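PDB 5OI9: STIL N-terminal domain-containing protein from Trichoplax adhaerens, which probably takes part in centriole assembly, as a STIL-family protein whose N-terminal region is likely to bind CEP85 and so support PLK4 activation. Local coordinates for residues L48-A51 and Q52-A55; S159-I162 and K163-L166; D262-S266 and I267-Y271. All coordinates share one frame; numbering follows the deposited sequence.

Interaction 1 of 3, residues L48-A51 and Q52-A55; sequences LRLA and QRSA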
ATOM      1  N   LEU A  48      -0.395  12.539  18.277  1.00 15.91           N
ATOM      2  CA  LEU A  48      -0.565  13.945  17.916  1.00 19.63           C
ATOM      3  C   LEU A  48      -0.081  14.863  19.032  1.00 22.98           C
ATOM      4  O   LEU A  48       0.522  15.910  18.765  1.00 18.80           O
ATOM      5  CB  LEU A  48      -2.030  14.237  17.588  1.00 22.08           C
ATOM      6  CG  LEU A  48      -2.593  13.643  16.296  1.00 20.90           C
ATOM      7  CD1 LEU A  48      -4.090  13.892  16.204  1.00 17.00           C
ATOM      8  CD2 LEU A  48      -1.876  14.217  15.082  1.00 17.42           C
ATOM      9  N   ARG A  49      -0.339  14.491  20.289  1.00 18.53           N
ATOM     10  CA  ARG A  49       0.126  15.306  21.408  1.00 21.13           C
ATOM     11  C   ARG A  49       1.650  15.327  21.477  1.00 18.60           C
ATOM     12  O   ARG A  49       2.252  16.377  21.727  1.00 21.75           O
ATOM     13  CB  ARG A  49      -0.468  14.793  22.719  1.00 20.97           C
ATOM     14  CG  ARG A  49      -0.076  15.621  23.939  1.00 30.21           C
ATOM     15  CD  ARG A  49      -0.646  15.041  25.227  1.00 21.32           C
ATOM     16  NE  ARG A  49      -2.102  15.145  25.283  1.00 26.12           N
ATOM     17  CZ  ARG A  49      -2.757  16.199  25.759  1.00 30.75           C
ATOM     18  NH1 ARG A  49      -2.089  17.246  26.222  1.00 33.10           N
ATOM     19  NH2 ARG A  49      -4.084  16.207  25.772  1.00 27.46           N
ATOM     20  N   LEU A  50       2.291  14.175  21.249  1.00 20.93           N
ATOM     21  CA  LEU A  50       3.750  14.136  21.203  1.00 19.63           C
ATOM     22  C   LEU A  50       4.286  14.948  20.030  1.00 24.64           C
ATOM     23  O   LEU A  50       5.293  15.653  20.166  1.00 26.87           O
ATOM     24  CB  LEU A  50       4.237  12.691  21.116  1.00 24.32           C
ATOM     25  CG  LEU A  50       3.966  11.775  22.309  1.00 34.20           C
ATOM     26  CD1 LEU A  50       4.367  10.349  21.974  1.00 34.43           C
ATOM     27  CD2 LEU A  50       4.708  12.263  23.542  1.00 38.45           C
ATOM     28  N   ALA A  51       3.630  14.858  18.871  1.00 20.75           N
ATOM     29  CA  ALA A  51       4.058  15.635  17.712  1.00 20.50           C
ATOM     30  C   ALA A  51       3.967  17.129  17.991  1.00 20.61           C
ATOM     31  O   ALA A  51       4.900  17.887  17.700  1.00 18.29           O
ATOM     32  CB  ALA A  51       3.219  15.264  16.489  1.00 19.76           C
ATOM     33  N   GLN A  52       2.842  17.571  18.556  1.00 17.98           N
ATOM     34  CA  GLN A  52       2.685  18.988  18.861  1.00 19.33           C
ATOM     35  C   GLN A  52       3.646  19.422  19.961  1.00 22.80           C
ATOM     36  O   GLN A  52       4.198  20.527  19.910  1.00 25.67           O
ATOM     37  CB  GLN A  52       1.236  19.283  19.255  1.00 20.18           C
ATOM     38  CG  GLN A  52       0.900  20.761  19.384  1.00 23.06           C
ATOM     39  CD  GLN A  52       1.370  21.363  20.695  1.00 24.47           C
ATOM     40  OE1 GLN A  52       1.362  20.701  21.733  1.00 22.43           O
ATOM     41  NE2 GLN A  52       1.799  22.616  20.651  1.00 27.67           N
ATOM     42  N   ARG A  53       3.853  18.566  20.964  1.00 20.68           N
ATOM     43  CA  ARG A  53       4.783  18.891  22.042  1.00 29.04           C
ATOM     44  C   ARG A  53       6.190  19.109  21.501  1.00 29.95           C
ATOM     45  O   ARG A  53       6.840  20.113  21.814  1.00 25.18           O
ATOM     46  CB  ARG A  53       4.771  17.780  23.094  1.00 29.90           C
ATOM     47  CG  ARG A  53       5.706  18.013  24.268  1.00 37.75           C
ATOM     48  CD  ARG A  53       5.638  16.868  25.271  1.00 44.74           C
ATOM     49  NE  ARG A  53       6.057  15.597  24.686  1.00 64.74           N
ATOM     50  CZ  ARG A  53       7.313  15.158  24.670  1.00 72.83           C
ATOM     51  NH1 ARG A  53       8.280  15.889  25.207  1.00 69.43           N
ATOM     52  NH2 ARG A  53       7.601  13.989  24.114  1.00 90.92           N
ATOM     53  N   SER A  54       6.672  18.177  20.674  1.00 24.70           N
ATOM     54  CA  SER A  54       8.002  18.317  20.092  1.00 23.23           C
ATOM     55  C   SER A  54       8.084  19.545  19.196  1.00 23.66           C
ATOM     56  O   SER A  54       9.090  20.264  19.204  1.00 33.81           O
ATOM     57  CB  SER A  54       8.362  17.056  19.309  1.00 19.89           C
ATOM     58  OG  SER A  54       8.188  15.901  20.111  1.00 35.81           O
ATOM     59  N   ALA A  55       7.029  19.807  18.424  1.00 20.84           N
ATOM     60  CA  ALA A  55       7.036  20.949  17.517  1.00 31.69           C
ATOM     61  C   ALA A  55       7.066  22.266  18.282  1.00 37.54           C
ATOM     62  O   ALA A  55       7.765  23.205  17.885  1.00 37.49           O
ATOM     63  CB  ALA A  55       5.816  20.895  16.597  1.00 22.82           C
TER
HETATM   64  O   HOH W   1       1.183  18.668  23.056  1.00 29.76           O
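Leu50 meets both Arg53 and Ser54 one turn further along helix 45-61, and backbone bonds of the alpha-helical i to i+4 pattern tie the segment together. Gln52 N donates to Leu48 O at 2.9 Å, Arg53 N to Arg49 O at 2.8 Å, and Ala55 N to Ala51 O at 3.0 Å. Leu50 O is held twice: Ser54 N and Ser54 OG both donate to it, and Ser54 OG lies 2.9 Å from Leu50 O. The two donors come from opposite faces of the carbonyl plane. With OG beside its own backbone N (chi1 -52°), the serine hydroxyl is turned back down the helix to the carbonyl one turn earlier. A water also donates to Arg49 O, at 2.9 Å, beside the buried Gln52 side chain.

Van der Waals contact joins Leu50 and Arg53, which run alongside each other in the same direction. Leu50 CD2 comes to 3.4 Å from Arg53 NH2, at the edge of the guanidinium and near its plane. On the buried face, Ala51 and Ala55 are small enough to let the helix lie close on Leu122 and Met124 of the sheet, while Gln52 packs on Tyr174. Arg49, in contrast, pairs with Glu45.

The second donor on Leu50 O thus satisfies the serine hydroxyl within the helix itself, while the Arg53 guanidinium, flanked by a leucine methyl, stays charged at the exposed surface.

Interaction 2 of 3, residues S159-I162 and K163-L166; sequences SVDI and KDML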
ATOM      1  N   SER A 159      10.253  -7.959  -1.297  1.00 15.42           N
ATOM      2  CA  SER A 159       8.992  -8.682  -1.388  1.00 20.61           C
ATOM      3  C   SER A 159       7.832  -7.718  -1.602  1.00 17.36           C
ATOM      4  O   SER A 159       7.892  -6.545  -1.226  1.00 20.62           O
ATOM      5  CB  SER A 159       8.758  -9.503  -0.117  1.00 15.45           C
ATOM      6  OG  SER A 159       9.751 -10.502   0.042  1.00 20.40           O
ATOM      7  N   VAL A 160       6.761  -8.231  -2.214  1.00 15.07           N
ATOM      8  CA  VAL A 160       5.567  -7.426  -2.438  1.00 14.04           C
ATOM      9  C   VAL A 160       5.041  -6.915  -1.107  1.00 18.77           C
ATOM     10  O   VAL A 160       4.889  -7.679  -0.144  1.00 15.20           O
ATOM     11  CB  VAL A 160       4.503  -8.242  -3.188  1.00 14.99           C
ATOM     12  CG1 VAL A 160       3.166  -7.520  -3.165  1.00 13.08           C
ATOM     13  CG2 VAL A 160       4.947  -8.502  -4.622  1.00 15.43           C
ATOM     14  N   ASP A 161       4.769  -5.612  -1.044  1.00 18.16           N
ATOM     15  CA  ASP A 161       4.296  -4.957   0.170  1.00 19.86           C
ATOM     16  C   ASP A 161       3.124  -4.059  -0.193  1.00 23.00           C
ATOM     17  O   ASP A 161       3.257  -3.178  -1.049  1.00 17.52           O
ATOM     18  CB  ASP A 161       5.419  -4.146   0.828  1.00 25.42           C
ATOM     19  CG  ASP A 161       5.099  -3.743   2.260  1.00 31.44           C
ATOM     20  OD1 ASP A 161       3.905  -3.616   2.608  1.00 27.27           O
ATOM     21  OD2 ASP A 161       6.053  -3.551   3.043  1.00 43.80           O
ATOM     22  N   ILE A 162       1.977  -4.283   0.458  1.00 16.17           N
ATOM     23  CA  ILE A 162       0.803  -3.452   0.209  1.00 18.05           C
ATOM     24  C   ILE A 162       1.090  -1.996   0.545  1.00 18.76           C
ATOM     25  O   ILE A 162       0.518  -1.084  -0.065  1.00 17.73           O
ATOM     26  CB  ILE A 162      -0.408  -3.987   1.001  1.00 19.29           C
ATOM     27  CG1 ILE A 162      -0.644  -5.462   0.683  1.00 23.35           C
ATOM     28  CG2 ILE A 162      -1.661  -3.184   0.685  1.00 15.18           C
ATOM     29  CD1 ILE A 162      -1.831  -6.056   1.409  1.00 20.29           C
ATOM     30  N   LYS A 163       1.988  -1.747   1.504  1.00 17.79           N
ATOM     31  CA  LYS A 163       2.337  -0.379   1.869  1.00 23.61           C
ATOM     32  C   LYS A 163       2.990   0.380   0.720  1.00 20.47           C
ATOM     33  O   LYS A 163       2.958   1.615   0.710  1.00 17.07           O
ATOM     34  CB  LYS A 163       3.266  -0.377   3.087  1.00 20.26           C
ATOM     35  CG  LYS A 163       2.633  -0.930   4.354  1.00 18.91           C
ATOM     36  CD  LYS A 163       3.588  -0.845   5.539  1.00 31.67           C
ATOM     37  CE  LYS A 163       4.766  -1.792   5.380  1.00 35.97           C
ATOM     38  NZ  LYS A 163       4.334  -3.218   5.374  1.00 32.10           N
ATOM     39  N   ASP A 164       3.578  -0.326  -0.248  1.00 18.08           N
ATOM     40  CA  ASP A 164       4.159   0.332  -1.412  1.00 17.36           C
ATOM     41  C   ASP A 164       3.107   0.836  -2.391  1.00 16.99           C
ATOM     42  O   ASP A 164       3.463   1.527  -3.350  1.00 17.21           O
ATOM     43  CB  ASP A 164       5.107  -0.622  -2.143  1.00 21.25           C
ATOM     44  CG  ASP A 164       6.292  -1.035  -1.294  1.00 27.23           C
ATOM     45  OD1 ASP A 164       6.754  -0.213  -0.475  1.00 32.44           O
ATOM     46  OD2 ASP A 164       6.765  -2.180  -1.452  1.00 33.67           O
HETATM   47  N   MSE A 165       1.836   0.504  -2.177  1.00 11.45           N
HETATM   48  CA  MSE A 165       0.768   0.855  -3.111  1.00 13.10           C
HETATM   49  C   MSE A 165       0.069   2.169  -2.769  1.00 17.82           C
HETATM   50  O   MSE A 165      -0.834   2.592  -3.482  1.00 18.15           O
HETATM   51  CB  MSE A 165      -0.276  -0.262  -3.166  1.00 10.58           C
HETATM   52  CG  MSE A 165       0.300  -1.604  -3.548  1.00 22.99           C
HETATM   53 SE   MSE A 165       1.186  -1.492  -5.270  0.93 21.07          SE
HETATM   54  CE  MSE A 165       2.535  -2.866  -4.964  1.00 22.79           C
ATOM     55  N   LEU A 166       0.474   2.809  -1.674  1.00 11.41           N
ATOM     56  CA  LEU A 166      -0.130   4.076  -1.284  1.00 17.50           C
ATOM     57  C   LEU A 166       0.923   4.978  -0.658  1.00 18.57           C
ATOM     58  O   LEU A 166       1.876   4.506  -0.032  1.00 15.77           O
ATOM     59  CB  LEU A 166      -1.305   3.873  -0.318  1.00 15.37           C
ATOM     60  CG  LEU A 166      -1.077   3.034   0.939  1.00 21.17           C
ATOM     61  CD1 LEU A 166      -0.693   3.912   2.121  1.00 27.83           C
ATOM     62  CD2 LEU A 166      -2.317   2.214   1.253  1.00 27.54           C
TER
HETATM   63  O   HOH W   2       5.639  -3.707  -3.469  1.00 24.72           O
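A short 3-10 turn between helix 139-155 and strand 167-176 is opened by Asp161, whose carboxylate holds Lys163 by both its backbone N and its ammonium group. In an Asx turn, Lys163 N donates to Asp161 OD1 at 2.9 Å, arriving from above the carboxylate plane. The same OD1 offers its syn lone pair to Lys163 NZ at 2.8 Å in a salt bridge, with a weak second bond from NZ to OD2. The lysine chain gets there by folding back at chi3 and chi4 (-68° and -64°), which brings NZ round in front of the two carboxylate oxygens. An asparagine at Asp161 might still accept from the lysine backbone, but would probably leave the ammonium group without its counter-charge and freer to swing away.

The backbone closes with i to i+3 bonds, Asp164 N to Asp161 O at 3.0 Å and the selenomethionine Met165 N to Ile162 O at 3.0 Å. A water bridges Asp161 N and Asp164 OD2, donating to the latter at 2.8 Å.

Around the turn, apolar side chains suit the buried places: Ile162 packs on Leu77 and Ile79 of strand 69-79, and Met165 touches Leu153 of helix 139-155 and Trp273 of helix 270-281.

Interaction 3 of 3, residues D262-S266 and I267-Y271; sequences DGVIS and IHHPY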
ATOM      1  N   ASP A 262       0.066 -16.675  -2.435  1.00 17.02           N
ATOM      2  CA  ASP A 262      -0.352 -17.619  -1.411  1.00 17.94           C
ATOM      3  C   ASP A 262      -0.844 -16.856  -0.186  1.00 25.38           C
ATOM      4  O   ASP A 262      -0.409 -15.733   0.083  1.00 23.18           O
ATOM      5  CB  ASP A 262       0.810 -18.552  -1.027  1.00 21.38           C
ATOM      6  CG  ASP A 262       0.436 -19.556   0.043  1.00 33.40           C
ATOM      7  OD1 ASP A 262      -0.761 -19.893   0.158  1.00 38.69           O
ATOM      8  OD2 ASP A 262       1.344 -20.003   0.778  1.00 34.15           O
ATOM      9  N   GLY A 263      -1.768 -17.470   0.548  1.00 21.54           N
ATOM     10  CA  GLY A 263      -2.173 -16.952   1.841  1.00 27.23           C
ATOM     11  C   GLY A 263      -3.295 -15.940   1.839  1.00 24.39           C
ATOM     12  O   GLY A 263      -3.386 -15.143   2.779  1.00 23.82           O
ATOM     13  N   VAL A 264      -4.153 -15.938   0.821  1.00 21.54           N
ATOM     14  CA  VAL A 264      -5.322 -15.070   0.788  1.00 22.45           C
ATOM     15  C   VAL A 264      -6.566 -15.943   0.691  1.00 21.34           C
ATOM     16  O   VAL A 264      -6.499 -17.128   0.356  1.00 19.88           O
ATOM     17  CB  VAL A 264      -5.279 -14.057  -0.376  1.00 21.48           C
ATOM     18  CG1 VAL A 264      -4.022 -13.207  -0.300  1.00 21.06           C
ATOM     19  CG2 VAL A 264      -5.361 -14.780  -1.711  1.00 16.15           C
ATOM     20  N   ILE A 265      -7.714 -15.340   0.986  1.00 20.60           N
ATOM     21  CA  ILE A 265      -8.977 -16.068   0.909  1.00 22.05           C
ATOM     22  C   ILE A 265      -9.529 -16.066  -0.509  1.00 23.78           C
ATOM     23  O   ILE A 265     -10.064 -17.077  -0.973  1.00 24.00           O
ATOM     24  CB  ILE A 265      -9.987 -15.486   1.921  1.00 25.65           C
ATOM     25  CG1 ILE A 265      -9.658 -15.982   3.330  1.00 29.23           C
ATOM     26  CG2 ILE A 265     -11.412 -15.858   1.549  1.00 26.57           C
ATOM     27  CD1 ILE A 265     -10.557 -15.423   4.405  1.00 33.47           C
ATOM     28  N   SER A 266      -9.399 -14.953  -1.226  1.00 14.12           N
ATOM     29  CA  SER A 266      -9.910 -14.861  -2.586  1.00 22.85           C
ATOM     30  C   SER A 266      -9.017 -13.925  -3.391  1.00 21.92           C
ATOM     31  O   SER A 266      -8.048 -13.359  -2.878  1.00 20.57           O
ATOM     32  CB  SER A 266     -11.364 -14.379  -2.604  1.00 17.95           C
ATOM     33  OG  SER A 266     -11.441 -12.993  -2.321  1.00 23.88           O
ATOM     34  N   ILE A 267      -9.361 -13.762  -4.671  1.00 17.63           N
ATOM     35  CA  ILE A 267      -8.620 -12.864  -5.546  1.00 20.35           C
ATOM     36  C   ILE A 267      -8.875 -11.399  -5.225  1.00 25.26           C
ATOM     37  O   ILE A 267      -8.131 -10.529  -5.693  1.00 21.95           O
ATOM     38  CB  ILE A 267      -8.972 -13.176  -7.016  1.00 18.09           C
ATOM     39  CG1 ILE A 267      -7.973 -12.515  -7.967  1.00 23.15           C
ATOM     40  CG2 ILE A 267     -10.407 -12.761  -7.327  1.00 15.28           C
ATOM     41  CD1 ILE A 267      -8.253 -12.780  -9.409  1.00 16.99           C
ATOM     42  N   HIS A 268      -9.897 -11.102  -4.422  1.00 17.58           N
ATOM     43  CA  HIS A 268     -10.227  -9.725  -4.080  1.00 20.41           C
ATOM     44  C   HIS A 268      -9.337  -9.147  -2.986  1.00 19.98           C
ATOM     45  O   HIS A 268      -9.442  -7.949  -2.702  1.00 21.22           O
ATOM     46  CB  HIS A 268     -11.691  -9.633  -3.647  1.00 20.31           C
ATOM     47  CG  HIS A 268     -12.651 -10.162  -4.664  1.00 21.32           C
ATOM     48  ND1 HIS A 268     -12.935  -9.496  -5.837  1.00 26.57           N
ATOM     49  CD2 HIS A 268     -13.392 -11.295  -4.687  1.00 21.81           C
ATOM     50  CE1 HIS A 268     -13.809 -10.195  -6.537  1.00 21.84           C
ATOM     51  NE2 HIS A 268     -14.102 -11.292  -5.863  1.00 22.05           N
ATOM     52  N   HIS A 269      -8.483  -9.955  -2.370  1.00 17.05           N
ATOM     53  CA  HIS A 269      -7.570  -9.440  -1.362  1.00 19.70           C
ATOM     54  C   HIS A 269      -6.643  -8.408  -1.997  1.00 17.86           C
ATOM     55  O   HIS A 269      -6.061  -8.676  -3.059  1.00 19.22           O
ATOM     56  CB  HIS A 269      -6.760 -10.581  -0.746  1.00 14.96           C
ATOM     57  CG  HIS A 269      -6.075 -10.219   0.535  1.00 16.56           C
ATOM     58  ND1 HIS A 269      -4.974  -9.392   0.585  1.00 15.88           N
ATOM     59  CD2 HIS A 269      -6.330 -10.582   1.815  1.00 21.08           C
ATOM     60  CE1 HIS A 269      -4.581  -9.256   1.839  1.00 15.79           C
ATOM     61  NE2 HIS A 269      -5.387  -9.969   2.606  1.00 20.06           N
ATOM     62  N   PRO A 270      -6.487  -7.222  -1.401  1.00 20.51           N
ATOM     63  CA  PRO A 270      -5.643  -6.191  -2.032  1.00 13.63           C
ATOM     64  C   PRO A 270      -4.195  -6.614  -2.228  1.00 14.24           C
ATOM     65  O   PRO A 270      -3.495  -6.004  -3.045  1.00 16.09           O
ATOM     66  CB  PRO A 270      -5.758  -4.997  -1.071  1.00 20.99           C
ATOM     67  CG  PRO A 270      -6.266  -5.568   0.215  1.00 23.79           C
ATOM     68  CD  PRO A 270      -7.102  -6.755  -0.147  1.00 22.21           C
ATOM     69  N   TYR A 271      -3.725  -7.639  -1.514  1.00 13.22           N
ATOM     70  CA  TYR A 271      -2.372  -8.134  -1.741  1.00 15.37           C
ATOM     71  C   TYR A 271      -2.212  -8.712  -3.144  1.00 14.68           C
ATOM     72  O   TYR A 271      -1.126  -8.626  -3.726  1.00 12.92           O
ATOM     73  CB  TYR A 271      -2.013  -9.187  -0.691  1.00 10.76           C
ATOM     74  CG  TYR A 271      -0.620  -9.760  -0.838  1.00 12.47           C
ATOM     75  CD1 TYR A 271       0.474  -9.125  -0.264  1.00 13.71           C
ATOM     76  CD2 TYR A 271      -0.401 -10.936  -1.544  1.00 11.55           C
ATOM     77  CE1 TYR A 271       1.747  -9.641  -0.393  1.00 13.03           C
ATOM     78  CE2 TYR A 271       0.870 -11.461  -1.676  1.00 14.55           C
ATOM     79  CZ  TYR A 271       1.941 -10.810  -1.098  1.00 16.46           C
ATOM     80  OH  TYR A 271       3.209 -11.328  -1.223  1.00 15.41           O
TER
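Val264 meets His269, and Ser266 meets His268, where strand 256-264 passes into helix 270-281, the strand-to-helix connection of a beta-alpha-beta unit completed by strand 296-302. The residues from Ser266 to His269 form a type I beta turn. Ile267, at its second position, has its CB directed away from 262-266, and the buried side chain packs on Leu29 and Leu300, a natural place for a branched aliphatic group.

His268 follows, and its backbone N donates to Ser266 OG at 3.2 Å, an ST turn nested in the beta turn. Serine fits here because its hydroxyl, set between backbone N and carbonyl carbon (chi1 74°), reaches the amide two residues on. The same OG lies at the edge of the His268 ring, near its plane, 3.5 Å from CD2, while Ile267 CG2 sits over the centre of one face of that ring.

His269 N closes the turn with a weak bond to Ser266 O at 3.5 Å. Its ring lies under Val264: CG1 makes a CH-pi contact over the face, 4.0 Å from the ring centroid and 24° off the normal, displaced toward the rim. A beta-branched valine thus presents one methyl, CG1, to one face of the imidazole.

Pro270 follows the N-cap, in the first turn, where a missing amide hydrogen costs little because no earlier helical carbonyl awaits it. Tyr271 packs obliquely by its ring on Val264 CG1, and its backbone supplies the capping bond for the N-cap residue His269: Tyr271 N donates to His269 ND1 at 3.0 Å, in the plane of the imidazole.

Interactions 2 and 3 share one packed region, although about a hundred residues separate them in sequence. Ile162 CD1 rests 3.8 Å from Tyr271 CB and 4.2 Å from His269 CE1, and Val160 O lies 3.7 Å from Tyr271 CE1, so the 3-10 turn leans on the start of helix 270-281. Interaction 1 stands apart: its nearest atoms are about 17 Å from interaction 2 and about 25 Å from interaction 3, which lies on the other side of the chain's centre. Strand 167-176 gives an indirect tie, since it follows interaction 2 directly and its Tyr174 packs on Gln52 and Ala55 of interaction 1.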